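Local atomic coordinates of succinylglutamate desuccinylase (Vibrio parahaemolyticus, PDB entry 2BCO), a protein that probably hydrolyses N-succinylglutamate to succinate and glutamate with one zinc ion per subunit, the last step of arginine breakdown by the succinyltransferase pathway. Residues T53-I58 with P146-H151; G83-D88 with N243-A248; K259-R264 with C328-R333. All blocks are in the same frame, centred on the assembly; numbering follows the deposited sequence.

Interaction 1 of 3, residues T53-I58 with P146-H151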
loop_
_atom_site.group_PDB
_atom_site.type_symbol
_atom_site.label_atom_id
_atom_site.label_comp_id
_atom_site.label_asym_id
_atom_site.label_seq_id
_atom_site.Cartn_x
_atom_site.Cartn_y
_atom_site.Cartn_z
ATOM N N THR A 53 16.249 -9.443 -12.510
ATOM C CA THR A 53 15.009 -9.983 -11.964
ATOM C C THR A 53 14.504 -9.094 -10.828
ATOM O O THR A 53 15.246 -8.798 -9.895
ATOM C CB THR A 53 15.210 -11.404 -11.397
ATOM O OG1 THR A 53 15.523 -12.315 -12.460
ATOM C CG2 THR A 53 13.952 -11.869 -10.672
ATOM N N LYS A 54 13.244 -8.675 -10.903
ATOM C CA LYS A 54 12.675 -7.832 -9.856
ATOM C C LYS A 54 12.393 -8.603 -8.564
ATOM O O LYS A 54 12.108 -9.804 -8.575
ATOM C CB LYS A 54 11.381 -7.174 -10.341
ATOM C CG LYS A 54 11.585 -6.188 -11.481
ATOM C CD LYS A 54 10.313 -5.425 -11.783
ATOM C CE LYS A 54 10.536 -4.383 -12.867
ATOM N NZ LYS A 54 10.919 -4.996 -14.172
ATOM N N ASN A 55 12.505 -7.899 -7.448
ATOM C CA ASN A 55 12.233 -8.475 -6.141
ATOM C C ASN A 55 11.079 -7.658 -5.601
ATOM O O ASN A 55 11.259 -6.569 -5.063
ATOM C CB ASN A 55 13.472 -8.369 -5.262
ATOM C CG ASN A 55 14.604 -9.233 -5.772
ATOM O OD1 ASN A 55 14.580 -10.453 -5.623
ATOM N ND2 ASN A 55 15.588 -8.608 -6.405
ATOM N N ILE A 56 9.881 -8.194 -5.783
ATOM C CA ILE A 56 8.666 -7.514 -5.372
ATOM C C ILE A 56 8.002 -8.069 -4.126
ATOM O O ILE A 56 7.679 -9.255 -4.049
ATOM C CB ILE A 56 7.607 -7.560 -6.489
ATOM C CG1 ILE A 56 8.251 -7.257 -7.844
ATOM C CG2 ILE A 56 6.495 -6.570 -6.179
ATOM C CD1 ILE A 56 7.291 -7.417 -9.014
ATOM N N ILE A 57 7.796 -7.196 -3.152
ATOM C CA ILE A 57 7.101 -7.578 -1.937
ATOM C C ILE A 57 5.680 -7.126 -2.205
ATOM O O ILE A 57 5.447 -5.971 -2.532
ATOM C CB ILE A 57 7.610 -6.818 -0.697
ATOM C CG1 ILE A 57 9.041 -7.241 -0.364
ATOM C CG2 ILE A 57 6.681 -7.087 0.492
ATOM C CD1 ILE A 57 9.625 -6.481 0.823
ATOM N N ILE A 58 4.731 -8.039 -2.099
ATOM C CA ILE A 58 3.344 -7.684 -2.327
ATOM C C ILE A 58 2.604 -7.997 -1.036
ATOM O O ILE A 58 2.293 -9.146 -0.756
ATOM C CB ILE A 58 2.751 -8.502 -3.496
ATOM C CG1 ILE A 58 3.597 -8.282 -4.761
ATOM C CG2 ILE A 58 1.302 -8.085 -3.746
ATOM C CD1 ILE A 58 3.326 -9.292 -5.875
ATOM N N PRO A 146 19.562 -2.736 -5.113
ATOM C CA PRO A 146 18.515 -1.759 -4.792
ATOM C C PRO A 146 17.568 -1.444 -5.949
ATOM O O PRO A 146 16.366 -1.287 -5.747
ATOM C CB PRO A 146 19.318 -0.534 -4.350
ATOM C CG PRO A 146 20.521 -1.171 -3.669
ATOM C CD PRO A 146 20.885 -2.278 -4.636
ATOM N N LYS A 147 18.110 -1.358 -7.161
ATOM C CA LYS A 147 17.300 -1.036 -8.334
ATOM C C LYS A 147 16.240 -2.074 -8.670
ATOM O O LYS A 147 15.274 -1.774 -9.366
ATOM C CB LYS A 147 18.193 -0.795 -9.560
ATOM C CG LYS A 147 19.145 -1.928 -9.903
ATOM C CD LYS A 147 20.037 -1.542 -11.081
ATOM C CE LYS A 147 21.105 -2.590 -11.335
ATOM N NZ LYS A 147 20.505 -3.944 -11.455
ATOM N N THR A 148 16.423 -3.289 -8.172
ATOM C CA THR A 148 15.476 -4.368 -8.415
ATOM C C THR A 148 14.341 -4.406 -7.382
ATOM O O THR A 148 13.340 -5.078 -7.585
ATOM C CB THR A 148 16.181 -5.737 -8.355
ATOM O OG1 THR A 148 16.439 -6.082 -6.983
ATOM C CG2 THR A 148 17.511 -5.682 -9.116
ATOM N N ARG A 149 14.488 -3.671 -6.286
ATOM C CA ARG A 149 13.494 -3.701 -5.216
ATOM C C ARG A 149 12.167 -2.954 -5.385
ATOM O O ARG A 149 12.127 -1.766 -5.730
ATOM C CB ARG A 149 14.162 -3.262 -3.922
ATOM C CG ARG A 149 15.363 -4.107 -3.559
ATOM C CD ARG A 149 16.171 -3.442 -2.473
ATOM N NE ARG A 149 17.453 -4.101 -2.241
ATOM C CZ ARG A 149 18.428 -3.568 -1.510
ATOM N NH1 ARG A 149 18.252 -2.375 -0.955
ATOM N NH2 ARG A 149 19.571 -4.225 -1.327
ATOM N N TRP A 150 11.082 -3.677 -5.105
ATOM C CA TRP A 150 9.723 -3.146 -5.188
ATOM C C TRP A 150 8.921 -3.562 -3.963
ATOM O O TRP A 150 9.092 -4.658 -3.440
ATOM C CB TRP A 150 8.974 -3.694 -6.410
ATOM C CG TRP A 150 9.455 -3.220 -7.745
ATOM C CD1 TRP A 150 10.663 -3.471 -8.320
ATOM C CD2 TRP A 150 8.695 -2.472 -8.707
ATOM N NE1 TRP A 150 10.698 -2.947 -9.589
ATOM C CE2 TRP A 150 9.505 -2.342 -9.857
ATOM C CE3 TRP A 150 7.399 -1.944 -8.722
ATOM C CZ2 TRP A 150 9.070 -1.654 -11.001
ATOM C CZ3 TRP A 150 6.966 -1.264 -9.866
ATOM C CH2 TRP A 150 7.795 -1.143 -10.994
ATOM N N HIS A 151 8.041 -2.682 -3.513
ATOM C CA HIS A 151 7.172 -2.997 -2.395
ATOM C C HIS A 151 5.827 -2.343 -2.638
ATOM O O HIS A 151 5.691 -1.123 -2.598
ATOM C CB HIS A 151 7.734 -2.514 -1.057
ATOM C CG HIS A 151 6.904 -2.942 0.118
ATOM N ND1 HIS A 151 7.263 -2.685 1.423
ATOM C CD2 HIS A 151 5.732 -3.620 0.177
ATOM C CE1 HIS A 151 6.347 -3.185 2.237
ATOM N NE2 HIS A 151 5.407 -3.757 1.507
#

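Interaction 2 of 3, residues G83-D88 with N243-A248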
loop_
_atom_site.group_PDB
_atom_site.type_symbol
_atom_site.label_atom_id
_atom_site.label_comp_id
_atom_site.label_asym_id
_atom_site.label_seq_id
_atom_site.Cartn_x
_atom_site.Cartn_y
_atom_site.Cartn_z
ATOM N N GLY A 83 0.245 -22.924 -12.921
ATOM C CA GLY A 83 1.022 -22.629 -14.115
ATOM C C GLY A 83 0.362 -21.621 -15.035
ATOM O O GLY A 83 0.962 -21.172 -16.007
ATOM N N PHE A 84 -0.876 -21.254 -14.727
ATOM C CA PHE A 84 -1.610 -20.294 -15.544
ATOM C C PHE A 84 -0.958 -18.909 -15.532
ATOM O O PHE A 84 -0.989 -18.186 -16.531
ATOM C CB PHE A 84 -3.057 -20.204 -15.058
ATOM C CG PHE A 84 -3.882 -19.185 -15.789
ATOM C CD1 PHE A 84 -3.987 -17.879 -15.313
ATOM C CD2 PHE A 84 -4.543 -19.523 -16.967
ATOM C CE1 PHE A 84 -4.745 -16.919 -16.004
ATOM C CE2 PHE A 84 -5.303 -18.577 -17.669
ATOM C CZ PHE A 84 -5.404 -17.271 -17.187
ATOM N N GLN A 85 -0.385 -18.537 -14.392
ATOM C CA GLN A 85 0.280 -17.250 -14.265
ATOM C C GLN A 85 1.774 -17.447 -14.459
ATOM O O GLN A 85 2.408 -18.238 -13.757
ATOM C CB GLN A 85 0.010 -16.636 -12.888
ATOM C CG GLN A 85 0.790 -15.352 -12.600
ATOM C CD GLN A 85 0.531 -14.259 -13.621
ATOM O OE1 GLN A 85 -0.612 -13.870 -13.854
ATOM N NE2 GLN A 85 1.600 -13.757 -14.239
ATOM N N LYS A 86 2.331 -16.734 -15.425
ATOM C CA LYS A 86 3.755 -16.830 -15.704
ATOM C C LYS A 86 4.512 -16.033 -14.639
ATOM O O LYS A 86 4.168 -14.880 -14.347
ATOM C CB LYS A 86 4.042 -16.274 -17.104
ATOM C CG LYS A 86 5.509 -16.229 -17.488
ATOM C CD LYS A 86 5.690 -15.499 -18.815
ATOM C CE LYS A 86 7.131 -15.071 -19.039
ATOM N NZ LYS A 86 8.042 -16.228 -19.227
ATOM N N VAL A 87 5.534 -16.645 -14.050
ATOM C CA VAL A 87 6.309 -15.967 -13.020
ATOM C C VAL A 87 7.696 -15.618 -13.523
ATOM O O VAL A 87 8.453 -16.490 -13.944
ATOM C CB VAL A 87 6.425 -16.830 -11.761
ATOM C CG1 VAL A 87 7.223 -16.099 -10.710
ATOM C CG2 VAL A 87 5.043 -17.149 -11.233
ATOM N N ASP A 88 8.028 -14.335 -13.469
ATOM C CA ASP A 88 9.321 -13.872 -13.942
ATOM C C ASP A 88 10.055 -13.051 -12.884
ATOM O O ASP A 88 11.260 -12.846 -12.968
ATOM C CB ASP A 88 9.131 -13.028 -15.199
ATOM C CG ASP A 88 10.377 -12.958 -16.040
ATOM O OD1 ASP A 88 10.648 -13.931 -16.777
ATOM O OD2 ASP A 88 11.091 -11.937 -15.954
ATOM N N ASN A 243 0.965 -8.536 -15.013
ATOM C CA ASN A 243 1.970 -8.256 -16.031
ATOM C C ASN A 243 3.314 -7.946 -15.381
ATOM O O ASN A 243 4.362 -8.252 -15.940
ATOM C CB ASN A 243 1.553 -7.067 -16.910
ATOM C CG ASN A 243 0.393 -7.399 -17.841
ATOM O OD1 ASN A 243 0.160 -8.560 -18.173
ATOM N ND2 ASN A 243 -0.323 -6.373 -18.283
ATOM N N LEU A 244 3.277 -7.348 -14.193
ATOM C CA LEU A 244 4.494 -6.983 -13.485
ATOM C C LEU A 244 5.240 -8.207 -12.968
ATOM O O LEU A 244 6.467 -8.303 -13.112
ATOM C CB LEU A 244 4.165 -6.039 -12.324
ATOM C CG LEU A 244 5.327 -5.504 -11.476
ATOM C CD1 LEU A 244 6.253 -4.659 -12.347
ATOM C CD2 LEU A 244 4.779 -4.667 -10.314
ATOM N N ILE A 245 4.515 -9.143 -12.362
ATOM C CA ILE A 245 5.171 -10.338 -11.858
ATOM C C ILE A 245 5.640 -11.217 -13.034
ATOM O O ILE A 245 6.565 -12.011 -12.893
ATOM C CB ILE A 245 4.233 -11.142 -10.901
ATOM C CG1 ILE A 245 3.325 -12.072 -11.690
ATOM C CG2 ILE A 245 3.369 -10.188 -10.077
ATOM C CD1 ILE A 245 3.825 -13.487 -11.719
ATOM N N ALA A 246 5.021 -11.050 -14.200
ATOM C CA ALA A 246 5.393 -11.832 -15.380
ATOM C C ALA A 246 6.299 -11.074 -16.351
ATOM O O ALA A 246 6.681 -11.616 -17.386
ATOM C CB ALA A 246 4.139 -12.306 -16.117
ATOM N N GLU A 247 6.643 -9.832 -16.020
ATOM C CA GLU A 247 7.497 -9.014 -16.884
ATOM C C GLU A 247 6.980 -8.998 -18.320
ATOM O O GLU A 247 7.722 -9.294 -19.256
ATOM C CB GLU A 247 8.938 -9.543 -16.876
ATOM C CG GLU A 247 9.760 -9.118 -15.677
ATOM C CD GLU A 247 9.962 -7.615 -15.614
ATOM O OE1 GLU A 247 8.975 -6.886 -15.378
ATOM O OE2 GLU A 247 11.111 -7.164 -15.806
ATOM N N ALA A 248 5.712 -8.643 -18.492
ATOM C CA ALA A 248 5.112 -8.613 -19.818
ATOM C C ALA A 248 4.309 -7.351 -20.108
ATOM O O ALA A 248 4.137 -6.490 -19.246
ATOM C CB ALA A 248 4.222 -9.836 -20.001
#

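Interaction 3 of 3, residues K259-R264 with C328-R333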
loop_
_atom_site.group_PDB
_atom_site.type_symbol
_atom_site.label_atom_id
_atom_site.label_comp_id
_atom_site.label_asym_id
_atom_site.label_seq_id
_atom_site.Cartn_x
_atom_site.Cartn_y
_atom_site.Cartn_z
ATOM N N LYS A 259 -1.112 13.615 -10.464
ATOM C CA LYS A 259 -0.036 13.710 -9.484
ATOM C C LYS A 259 -0.388 14.809 -8.481
ATOM O O LYS A 259 -0.719 15.935 -8.867
ATOM C CB LYS A 259 1.292 14.057 -10.174
ATOM C CG LYS A 259 1.635 13.240 -11.430
ATOM C CD LYS A 259 1.862 11.758 -11.125
ATOM C CE LYS A 259 2.373 11.000 -12.354
ATOM N NZ LYS A 259 1.445 11.080 -13.524
ATOM N N TYR A 260 -0.323 14.478 -7.195
ATOM C CA TYR A 260 -0.637 15.433 -6.137
ATOM C C TYR A 260 0.593 15.652 -5.270
ATOM O O TYR A 260 1.485 14.816 -5.235
ATOM C CB TYR A 260 -1.768 14.907 -5.244
ATOM C CG TYR A 260 -3.153 14.954 -5.853
ATOM C CD1 TYR A 260 -3.899 16.135 -5.856
ATOM C CD2 TYR A 260 -3.721 13.822 -6.423
ATOM C CE1 TYR A 260 -5.179 16.184 -6.418
ATOM C CE2 TYR A 260 -4.999 13.859 -6.984
ATOM C CZ TYR A 260 -5.721 15.041 -6.979
ATOM O OH TYR A 260 -6.985 15.074 -7.530
ATOM N N ARG A 261 0.639 16.788 -4.587
ATOM C CA ARG A 261 1.731 17.103 -3.673
ATOM C C ARG A 261 1.040 17.615 -2.421
ATOM O O ARG A 261 -0.126 18.007 -2.474
ATOM C CB ARG A 261 2.663 18.188 -4.241
ATOM C CG ARG A 261 2.097 19.609 -4.258
ATOM C CD ARG A 261 3.160 20.617 -4.729
ATOM N NE ARG A 261 2.628 21.963 -4.952
ATOM C CZ ARG A 261 2.291 22.815 -3.990
ATOM N NH1 ARG A 261 2.429 22.477 -2.717
ATOM N NH2 ARG A 261 1.807 24.010 -4.304
ATOM N N VAL A 262 1.742 17.621 -1.298
ATOM C CA VAL A 262 1.132 18.099 -0.066
ATOM C C VAL A 262 1.186 19.626 0.071
ATOM O O VAL A 262 2.250 20.201 0.288
ATOM C CB VAL A 262 1.809 17.450 1.155
ATOM C CG1 VAL A 262 1.197 17.989 2.446
ATOM C CG2 VAL A 262 1.665 15.934 1.069
ATOM N N SER A 263 0.034 20.277 -0.073
ATOM C CA SER A 263 -0.038 21.730 0.060
ATOM C C SER A 263 0.411 22.070 1.465
ATOM O O SER A 263 1.327 22.863 1.659
ATOM C CB SER A 263 -1.468 22.228 -0.158
ATOM O OG SER A 263 -1.939 21.874 -1.447
ATOM N N ARG A 264 -0.248 21.465 2.448
ATOM C CA ARG A 264 0.106 21.666 3.843
ATOM C C ARG A 264 -0.432 20.548 4.718
ATOM O O ARG A 264 -1.360 19.828 4.340
ATOM C CB ARG A 264 -0.378 23.033 4.339
ATOM C CG ARG A 264 -1.853 23.313 4.169
ATOM C CD ARG A 264 -2.082 24.820 4.113
ATOM N NE ARG A 264 -3.496 25.164 4.007
ATOM C CZ ARG A 264 -4.358 25.093 5.014
ATOM N NH1 ARG A 264 -3.952 24.694 6.211
ATOM N NH2 ARG A 264 -5.629 25.410 4.822
ATOM N N CYS A 328 -2.883 19.192 -3.589
ATOM C CA CYS A 328 -3.245 19.869 -4.823
ATOM C C CYS A 328 -2.433 19.276 -5.957
ATOM O O CYS A 328 -1.310 18.811 -5.745
ATOM C CB CYS A 328 -2.958 21.369 -4.716
ATOM S SG CYS A 328 -1.224 21.792 -4.388
ATOM N N GLU A 329 -2.998 19.277 -7.156
ATOM C CA GLU A 329 -2.286 18.743 -8.310
ATOM C C GLU A 329 -0.939 19.450 -8.430
ATOM O O GLU A 329 -0.788 20.610 -8.034
ATOM C CB GLU A 329 -3.078 18.964 -9.602
ATOM C CG GLU A 329 -4.416 18.254 -9.651
ATOM C CD GLU A 329 -4.951 18.118 -11.069
ATOM O OE1 GLU A 329 -6.119 17.707 -11.229
ATOM O OE2 GLU A 329 -4.198 18.415 -12.021
ATOM N N VAL A 330 0.048 18.756 -8.972
ATOM C CA VAL A 330 1.331 19.392 -9.124
ATOM C C VAL A 330 1.950 19.190 -10.499
ATOM O O VAL A 330 1.687 18.193 -11.184
ATOM C CB VAL A 330 2.306 18.932 -8.037
ATOM C CG1 VAL A 330 2.709 17.495 -8.253
ATOM C CG2 VAL A 330 3.510 19.865 -8.023
ATOM N N LYS A 331 2.753 20.167 -10.906
ATOM C CA LYS A 331 3.425 20.114 -12.191
ATOM C C LYS A 331 4.633 19.227 -11.970
ATOM O O LYS A 331 5.529 19.558 -11.196
ATOM C CB LYS A 331 3.861 21.514 -12.635
ATOM C CG LYS A 331 4.313 21.562 -14.091
ATOM C CD LYS A 331 4.788 22.946 -14.518
ATOM C CE LYS A 331 5.161 22.952 -15.992
ATOM N NZ LYS A 331 6.190 21.921 -16.310
ATOM N N THR A 332 4.657 18.100 -12.665
ATOM C CA THR A 332 5.730 17.144 -12.497
ATOM C C THR A 332 6.573 16.867 -13.739
ATOM O O THR A 332 6.243 17.285 -14.846
ATOM C CB THR A 332 5.141 15.822 -11.991
ATOM O OG1 THR A 332 4.151 15.350 -12.927
ATOM C CG2 THR A 332 4.494 16.033 -10.620
ATOM N N ARG A 333 7.665 16.145 -13.524
ATOM C CA ARG A 333 8.580 15.773 -14.584
ATOM C C ARG A 333 9.535 14.736 -14.013
ATOM O O ARG A 333 9.513 14.465 -12.814
ATOM C CB ARG A 333 9.369 17.003 -15.051
ATOM C CG ARG A 333 10.205 17.669 -13.941
ATOM C CD ARG A 333 10.827 18.988 -14.405
ATOM N NE ARG A 333 11.984 19.352 -13.589
ATOM C CZ ARG A 333 11.909 19.795 -12.342
ATOM N NH1 ARG A 333 10.723 19.946 -11.757
ATOM N NH2 ARG A 333 13.017 20.061 -11.671
HETATM O O HOH W 1 -8.173 16.847 -9.304
#

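Interaction 1 of 3, residues T53-I58 with P146-H151
Asn-55 and Thr-148 meet where two parallel strands, 55-58 and 149-151, begin to pair. Asn-55 N gives a straight bond to Thr-148 O, 2.9 Å long and 179° at the hydrogen. The two side chains run side by side, and Asn-55 ND2 donates to Thr-148 OG1 at 2.7 Å, with the oxygen in the amide plane. That hydroxyl is also bonded to Glu-145 O. The amide is held at both ends, because Asn-55 OD1 takes a bond from Arg-90. Pairing continues from Trp-150 N to Asn-55 O (2.9 Å) and from Ile-57 N to Trp-150 O (2.9 Å). This buried, tight part includes two more side-chain pairs. Ile-57 CG2 sits over one face of the His-151 ring, 3.9 Å from its centroid, as a CH-pi contact. The ring is fixed from both nitrogens, ND1 by Ser-207 and NE2 by Ser-59. On the other sheet face, Ile-56 CG2 rests on Trp-150 CB at 3.8 Å, and Leu-244 covers both residues. The looser side is the partly exposed edge at Lys-54. Its chain passes the indole obliquely, close at CD (3.3 Å from Trp-150 NE1) but without a side-chain bond to 146-151. It bends at its last torsion (chi4 63°) to a salt bridge with Glu-247. These are neighbouring parallel strands of the central sheet in the zinc-carboxypeptidase-like catalytic domain; strand 149-157 goes on to the zinc ligand His-155.

Interaction 2 of 3, residues G83-D88 with N243-A248
A Schellman motif ends helix 235-245, and the loop 83-88, between helix 68-81 and strand 90-95, lies against that end. Glu-247, with positive phi, is the first residue to leave the helix. One hydrogen bond joins the two segments: Asp-88 N donates to Ile-245 O at 2.8 Å, in the carbonyl plane and at 156° at the hydrogen. Ile-245 makes most of the side-chain contact. Both its torsions are displaced from the common values (chi1 85°, chi2 99°). They point CD1 into the loop, with Gln-85, Lys-86 O and Val-87 around its end. Two methyls crowd Lys-86 O: Ile-245 CD1 is 3.0 Å from it and Ala-246 CB 3.1 Å. Val-87 CG2 touches Ile-245 CD1 at 3.9 Å. Gln-85 and Ile-245 approach each other from opposite directions. The Gln-85 chain bends at chi2, and its amide turns back on its own loop. NE2 bonds to Lys-86 O at 2.8 Å, while OE1 takes a bond from Arg-242 of helix 235-245. Nearer the surface, Asp-88 and Glu-247 cross at about a right angle. Asp-88 OD2 lies 3.1 Å from Glu-247 CG. The carboxylates stay apart, with Asp-88 OD2 4.8 Å from Glu-247 OE2, and Lys-54, paired with Glu-247, probably offsets part of their repulsion. A single backbone bond thus spans the contact; the Gln-85 amide is held by its own loop and Arg-242, and the remainder is largely methyl packing.

Interaction 3 of 3, residues K259-R264 with C328-R333
Lys-259 and Val-330 are joined by a backbone bond, Val-330 N to Lys-259 O at 2.9 Å. Arg-261 and Cys-328 form an antiparallel hydrogen-bonded pair, with Arg-261 N to Cys-328 O at 3.0 Å and Cys-328 N to Arg-261 O at 3.2 Å. Tyr-260 and Glu-329 form the non-hydrogen-bonded pair beside it. Side-chain packing centres on Arg-261. Its chain runs extended from CG to NE, and a turn at chi4 (74°) presents one guanidinium face to Cys-328 SG. The sulfur lies over the centre of that face, 3.7 Å from CZ. Val-330 crosses the same chain at about a right angle; its CG2 is 3.4 Å from Arg-261 CD and reaches the guanidinium edge in plane. Beyond it, Lys-259 CB packs on Thr-332 CG2 at 3.8 Å. One polar side-chain link runs through a water. Tyr-260 OH lies 2.8 Å from a water that donates to Glu-329 OE1 at 2.9 Å, and the same hydroxyl is hydrogen-bonded to His-163. Just past the pair, Ser-263 and Arg-264 both face Met-326, a classic beta bulge. Backbone bonds therefore set the pairing in this barrel-sandwich hybrid domain, while the arginine packs with sulfur over one face and a valine methyl at the edge.

How the interactions relate
Of the contact segments, 53-58 comes first from the N terminus and 83-88 second. Interaction 1 closes when the chain returns at 146-151, after 87 residues that are mostly helix and loop. Interaction 2 closes later, at 243-248. Their segments alternate along the chain, so the two loops cross. The two contacts also touch, mainly where 243-248 meets 53-58 and 146-151. Together they tie the central strands of the catalytic domain to helix 235-245 and the loop before strand 90-95. Interaction 3 follows in series. It closes a helix-free loop in the hybrid domain, with its centre about 26 Å from that of interaction 1.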